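Local coordinates for protein aminopeptidase C (Lactobacillus rhamnosus, PDB 4K7C) that probably removes residues from the amino ends of peptides, acting as a cysteine aminopeptidase of the papain-like clan CA, at residues Ser262-Pro267 and Val291-Leu296; Ser314-Ser319 and Val408-Ile413. All blocks are in the same frame, centred on the assembly; numbering follows the deposited sequence.

Interaction 1: Ser262-Pro267 and Val291-Leu296; sequences SIINAP and VRHLNL
Asn295 reaches across to Ile264 and Ala266 where two parallel strands end. Its CB rests 3.9 Å from Ile264 CG1, and with CG anti to the backbone N (chi1 -157°), near Ile264 CG1 and Ala266 N, the amide comes up to the backbone beyond that strand. There OD1 accepts from Ala266 N at 2.9 Å, while ND2 donates to Ala266 O at 3.1 Å, from above the carbonyl plane, and makes a weak second bond to Lys271 O. One primary amide thus reads both polar atoms of a single residue, which suits asparagine. Asn265 ND2 in turn meets Leu296 O at 2.8 Å, in the carbonyl plane and on a lone pair, while Lys351 holds its OD1. Back along the strands the ladder runs from Leu294 N to Ser262 O, Ile264 N to Leu294 O and Leu296 N to Ile264 O.

At the other end Ser262 OG lies in the plane of the His293 ring, 2.6 Å from ND1, a short hydrogen bond that, with a weak one from NE2 to Gln141, helps set the ring's rotation. Ile264 CG2 covers one face of this imidazole, 3.9 Å from its centroid, in a CH-pi contact. On the opposite side of the sheet Ile263 CG2 touches Leu296 CD1 at 3.7 Å. Buried backbone and ring polar atoms around the ladder are satisfied by two amides and a hydroxyl, which probably fixes the register of this parallel pair.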
loop_
_atom_site.group_PDB
_atom_site.type_symbol
_atom_site.label_atom_id
_atom_site.label_comp_id
_atom_site.label_asym_id
_atom_site.label_seq_id
_atom_site.Cartn_x
_atom_site.Cartn_y
_atom_site.Cartn_z
ATOM N N SER A 262 24.277 36.376 -15.353
ATOM C CA SER A 262 23.960 35.993 -13.990
ATOM C C SER A 262 23.962 37.249 -13.153
ATOM O O SER A 262 24.960 37.955 -13.107
ATOM C CB SER A 262 24.918 34.970 -13.464
ATOM O OG SER A 262 24.622 34.716 -12.077
ATOM N N ILE A 263 22.840 37.504 -12.521
ATOM C CA ILE A 263 22.646 38.645 -11.610
ATOM C C ILE A 263 22.421 38.108 -10.223
ATOM O O ILE A 263 21.627 37.146 -10.069
ATOM C CB ILE A 263 21.493 39.474 -12.142
ATOM C CG1 ILE A 263 21.967 40.068 -13.521
ATOM C CG2 ILE A 263 21.176 40.613 -11.211
ATOM C CD1 ILE A 263 20.904 40.748 -14.255
ATOM N N ILE A 264 23.121 38.691 -9.240
ATOM C CA ILE A 264 22.913 38.280 -7.824
ATOM C C ILE A 264 22.428 39.449 -7.026
ATOM O O ILE A 264 22.534 40.598 -7.479
ATOM C CB ILE A 264 24.156 37.636 -7.191
ATOM C CG1 ILE A 264 25.366 38.583 -7.099
ATOM C CG2 ILE A 264 24.477 36.372 -7.920
ATOM C CD1 ILE A 264 26.594 38.067 -6.369
ATOM N N ASN A 265 21.874 39.158 -5.828
ATOM C CA ASN A 265 21.543 40.174 -4.849
ATOM C C ASN A 265 22.090 39.657 -3.538
ATOM O O ASN A 265 21.433 38.838 -2.861
ATOM C CB ASN A 265 20.054 40.396 -4.738
ATOM C CG ASN A 265 19.712 41.354 -3.666
ATOM O OD1 ASN A 265 19.002 41.040 -2.714
ATOM N ND2 ASN A 265 20.218 42.601 -3.816
ATOM N N ALA A 266 23.304 40.077 -3.210
ATOM C CA ALA A 266 23.973 39.676 -2.026
ATOM C C ALA A 266 24.374 40.996 -1.280
ATOM O O ALA A 266 25.391 41.635 -1.619
ATOM C CB ALA A 266 25.123 38.842 -2.395
ATOM N N PRO A 267 23.520 41.463 -0.368
ATOM C CA PRO A 267 23.626 42.817 0.140
ATOM C C PRO A 267 24.629 42.943 1.308
ATOM O O PRO A 267 24.330 43.513 2.349
ATOM C CB PRO A 267 22.221 43.126 0.583
ATOM C CG PRO A 267 21.677 41.773 1.033
ATOM C CD PRO A 267 22.207 40.841 -0.025
ATOM N N VAL A 291 32.507 31.606 -14.105
ATOM C CA VAL A 291 31.362 32.207 -13.394
ATOM C C VAL A 291 31.595 33.727 -13.295
ATOM O O VAL A 291 32.687 34.178 -12.873
ATOM C CB VAL A 291 31.204 31.522 -11.987
ATOM C CG1 VAL A 291 30.185 32.240 -11.062
ATOM C CG2 VAL A 291 30.839 30.042 -12.147
ATOM N N ARG A 292 30.561 34.470 -13.676
ATOM C CA ARG A 292 30.486 35.953 -13.518
ATOM C C ARG A 292 29.112 36.412 -13.017
ATOM O O ARG A 292 28.101 36.202 -13.692
ATOM C CB ARG A 292 30.756 36.586 -14.913
ATOM C CG ARG A 292 32.206 36.529 -15.409
ATOM C CD ARG A 292 33.262 37.226 -14.547
ATOM N NE ARG A 292 34.578 37.092 -15.166
ATOM C CZ ARG A 292 35.449 36.118 -14.986
ATOM N NH1 ARG A 292 35.223 35.150 -14.125
ATOM N NH2 ARG A 292 36.621 36.138 -15.668
ATOM N N HIS A 293 29.046 36.934 -11.781
ATOM C CA HIS A 293 27.850 37.422 -11.215
ATOM C C HIS A 293 27.931 38.955 -11.124
ATOM O O HIS A 293 28.917 39.485 -10.599
ATOM C CB HIS A 293 27.692 36.895 -9.770
ATOM C CG HIS A 293 27.559 35.422 -9.637
ATOM N ND1 HIS A 293 26.575 34.711 -10.287
ATOM C CD2 HIS A 293 28.189 34.547 -8.823
ATOM C CE1 HIS A 293 26.673 33.432 -9.947
ATOM N NE2 HIS A 293 27.655 33.304 -9.075
ATOM N N LEU A 294 26.890 39.605 -11.566
ATOM C CA LEU A 294 26.668 41.047 -11.408
ATOM C C LEU A 294 25.730 41.274 -10.204
ATOM O O LEU A 294 24.532 40.906 -10.248
ATOM C CB LEU A 294 26.038 41.615 -12.673
ATOM C CG LEU A 294 25.575 43.038 -12.757
ATOM C CD1 LEU A 294 26.814 43.891 -12.581
ATOM C CD2 LEU A 294 24.874 43.302 -14.053
ATOM N N ASN A 295 26.276 41.880 -9.153
ATOM C CA ASN A 295 25.501 42.186 -7.974
ATOM C C ASN A 295 24.732 43.464 -8.113
ATOM O O ASN A 295 25.326 44.520 -8.400
ATOM C CB ASN A 295 26.421 42.316 -6.781
ATOM C CG ASN A 295 25.681 42.077 -5.479
ATOM O OD1 ASN A 295 24.613 41.435 -5.457
ATOM N ND2 ASN A 295 26.200 42.592 -4.413
ATOM N N LEU A 296 23.411 43.393 -7.929
ATOM C CA LEU A 296 22.520 44.532 -8.001
ATOM C C LEU A 296 21.569 44.539 -6.811
ATOM O O LEU A 296 21.253 43.468 -6.241
ATOM C CB LEU A 296 21.687 44.454 -9.262
ATOM C CG LEU A 296 22.484 44.463 -10.574
ATOM C CD1 LEU A 296 21.511 44.299 -11.705
ATOM C CD2 LEU A 296 23.264 45.797 -10.725
HETATM O O HOH W 1 26.996 35.335 -16.148
#

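Interaction 2: Ser314-Ser319 and Val408-Ile413; sequences SVWFGS and VYQVVI. With GOL (glycerol), chain C.
Gly318 O is gripped by two backbone donors, Tyr409 N at 2.9 Å and Gln410 N at 3.3 Å, both arriving from the same face of its carbonyl plane. The extra residue this pairing takes up shifts the register by one; in return, Gly318 N donates to Gln410 O. Farther along, Val412 N bonds Trp316 O, but the return bond of this pair is replaced by a glycerol, probably from the crystallisation liquor: its O3 accepts from Trp316 N at 2.7 Å and donates to Val412 O at 2.7 Å.

On one face the indole of Trp316, its CG anti to the backbone N (chi1 -174°), meets Val412 obliquely, Trp316 CE3 lying 3.6 Å from Val412 CG2. NE1 points out to Trp71 O, and Trp142 packs against the indole edge-to-face. With only an alanine here, Trp71 O is likely to lose this donor and a gap to open beside Val412 and Trp142. On the other face the Phe317 side chain crosses that of Val408 at about a right angle, Phe317 CD2 lying 3.9 Å from Val408 CG2. Branched valines suit this extended chain: Val411 CG1 faces both Phe317 CB and Val315 CG1, 3.9 Å from each. Tyr409 and Gln410 set against Gly318 make a classic beta bulge, here within antiparallel strands that probably belong to the beta domain of the papain-like fold.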
loop_
_atom_site.group_PDB
_atom_site.type_symbol
_atom_site.label_atom_id
_atom_site.label_comp_id
_atom_site.label_asym_id
_atom_site.label_seq_id
_atom_site.Cartn_x
_atom_site.Cartn_y
_atom_site.Cartn_z
ATOM N N SER A 314 10.841 33.114 -19.691
ATOM C CA SER A 314 11.050 32.570 -18.350
ATOM C C SER A 314 12.424 32.904 -17.778
ATOM O O SER A 314 13.379 33.313 -18.492
ATOM C CB SER A 314 10.753 31.045 -18.400
ATOM O OG SER A 314 11.712 30.294 -19.107
ATOM N N VAL A 315 12.554 32.828 -16.487
ATOM C CA VAL A 315 13.759 33.319 -15.856
ATOM C C VAL A 315 14.354 32.284 -14.881
ATOM O O VAL A 315 13.705 31.966 -13.855
ATOM C CB VAL A 315 13.472 34.647 -15.071
ATOM C CG1 VAL A 315 14.690 35.191 -14.392
ATOM C CG2 VAL A 315 12.867 35.763 -15.949
ATOM N N TRP A 316 15.545 31.770 -15.157
ATOM C CA TRP A 316 16.226 30.885 -14.256
ATOM C C TRP A 316 16.598 31.684 -13.001
ATOM O O TRP A 316 17.040 32.857 -13.092
ATOM C CB TRP A 316 17.500 30.363 -14.901
ATOM C CG TRP A 316 18.319 29.336 -14.254
ATOM C CD1 TRP A 316 18.437 28.054 -14.600
ATOM C CD2 TRP A 316 19.340 29.525 -13.213
ATOM N NE1 TRP A 316 19.356 27.409 -13.873
ATOM C CE2 TRP A 316 19.927 28.275 -12.993
ATOM C CE3 TRP A 316 19.667 30.577 -12.360
ATOM C CZ2 TRP A 316 20.906 28.063 -12.050
ATOM C CZ3 TRP A 316 20.686 30.383 -11.462
ATOM C CH2 TRP A 316 21.290 29.144 -11.277
ATOM N N PHE A 317 16.311 31.076 -11.844
ATOM C CA PHE A 317 16.659 31.693 -10.550
ATOM C C PHE A 317 17.107 30.742 -9.489
ATOM O O PHE A 317 16.693 29.586 -9.480
ATOM C CB PHE A 317 15.483 32.582 -10.002
ATOM C CG PHE A 317 14.384 31.839 -9.308
ATOM C CD1 PHE A 317 13.425 31.176 -10.037
ATOM C CD2 PHE A 317 14.265 31.889 -7.928
ATOM C CE1 PHE A 317 12.412 30.477 -9.444
ATOM C CE2 PHE A 317 13.171 31.247 -7.309
ATOM C CZ PHE A 317 12.249 30.547 -8.084
ATOM N N GLY A 318 17.981 31.272 -8.605
ATOM C CA GLY A 318 18.567 30.589 -7.476
ATOM C C GLY A 318 18.061 31.133 -6.157
ATOM O O GLY A 318 17.981 32.321 -5.962
ATOM N N SER A 319 17.656 30.222 -5.271
ATOM C CA SER A 319 17.035 30.595 -3.985
ATOM C C SER A 319 17.378 29.581 -2.875
ATOM O O SER A 319 17.935 28.486 -3.117
ATOM C CB SER A 319 15.503 30.709 -4.108
ATOM O OG SER A 319 14.878 29.476 -4.384
ATOM N N VAL A 408 15.562 34.822 -2.552
ATOM C CA VAL A 408 16.123 34.707 -3.911
ATOM C C VAL A 408 17.449 35.477 -4.000
ATOM O O VAL A 408 17.491 36.693 -3.642
ATOM C CB VAL A 408 15.177 35.248 -4.938
ATOM C CG1 VAL A 408 15.806 35.306 -6.405
ATOM C CG2 VAL A 408 13.894 34.450 -4.954
ATOM N N TYR A 409 18.482 34.784 -4.481
ATOM C CA TYR A 409 19.810 35.330 -4.593
ATOM C C TYR A 409 20.319 35.526 -6.023
ATOM O O TYR A 409 21.246 36.311 -6.177
ATOM C CB TYR A 409 20.818 34.508 -3.872
ATOM C CG TYR A 409 20.517 34.339 -2.364
ATOM C CD1 TYR A 409 20.847 35.317 -1.492
ATOM C CD2 TYR A 409 19.946 33.163 -1.860
ATOM C CE1 TYR A 409 20.572 35.247 -0.135
ATOM C CE2 TYR A 409 19.727 33.054 -0.470
ATOM C CZ TYR A 409 20.053 34.096 0.387
ATOM O OH TYR A 409 19.822 33.993 1.743
ATOM N N GLN A 410 19.697 34.880 -7.009
ATOM C CA GLN A 410 20.193 34.942 -8.375
ATOM C C GLN A 410 19.086 34.839 -9.397
ATOM O O GLN A 410 18.133 34.086 -9.199
ATOM C CB GLN A 410 21.092 33.758 -8.621
ATOM C CG GLN A 410 22.324 33.651 -7.789
ATOM C CD GLN A 410 23.128 32.490 -8.280
ATOM O OE1 GLN A 410 24.247 32.182 -7.792
ATOM N NE2 GLN A 410 22.540 31.797 -9.240
ATOM N N VAL A 411 19.212 35.625 -10.472
ATOM C CA VAL A 411 18.356 35.487 -11.650
ATOM C C VAL A 411 19.316 35.598 -12.876
ATOM O O VAL A 411 20.396 36.177 -12.750
ATOM C CB VAL A 411 17.264 36.549 -11.830
ATOM C CG1 VAL A 411 16.092 36.288 -10.889
ATOM C CG2 VAL A 411 17.801 37.957 -11.620
ATOM N N VAL A 412 18.970 34.904 -13.945
ATOM C CA VAL A 412 19.694 35.009 -15.183
ATOM C C VAL A 412 18.854 35.818 -16.152
ATOM O O VAL A 412 17.721 35.464 -16.518
ATOM C CB VAL A 412 20.103 33.647 -15.753
ATOM C CG1 VAL A 412 20.790 33.786 -17.091
ATOM C CG2 VAL A 412 21.002 32.909 -14.810
ATOM N N ILE A 413 19.402 36.981 -16.562
ATOM C CA ILE A 413 18.705 37.935 -17.418
ATOM C C ILE A 413 19.414 38.149 -18.791
ATOM O O ILE A 413 20.646 38.194 -18.788
ATOM C CB ILE A 413 18.578 39.273 -16.675
ATOM C CG1 ILE A 413 17.743 39.046 -15.343
ATOM C CG2 ILE A 413 17.924 40.300 -17.523
ATOM C CD1 ILE A 413 16.314 38.712 -15.563
HETATM C C1 GOL C . 16.887 32.113 -20.728
HETATM O O1 GOL C . 16.443 32.881 -21.859
HETATM C C2 GOL C . 17.516 32.979 -19.636
HETATM O O2 GOL C . 17.090 34.351 -19.637
HETATM C C3 GOL C . 17.445 32.268 -18.288
HETATM O O3 GOL C . 16.943 32.985 -17.181
#

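Overall arrangement
Interactions 1 and 2 have centres about 10 Å apart and are joined by neighbouring strands 260-264 and 408-414, which run antiparallel. Ile263 N to Val411 O (2.8 Å) and Asn265 N to Tyr409 O (2.9 Å) are probable hydrogen bonds between them. Across the sheet the order is 293-295, 260-264, 408-414, 315-319, 364-374, whereas along the chain interaction 1 closes before interaction 2 opens. Helix 298-310, which connects them, lies over one face, with Phe301 touching Ile263, Val408 and Val411. Lys351 also spans both, bonding Asn265 OD1 and Val408 O. The antiparallel pairing thus makes the two contacts one continuous run of strands, tying segments up to about 150 residues apart into what is probably the beta domain.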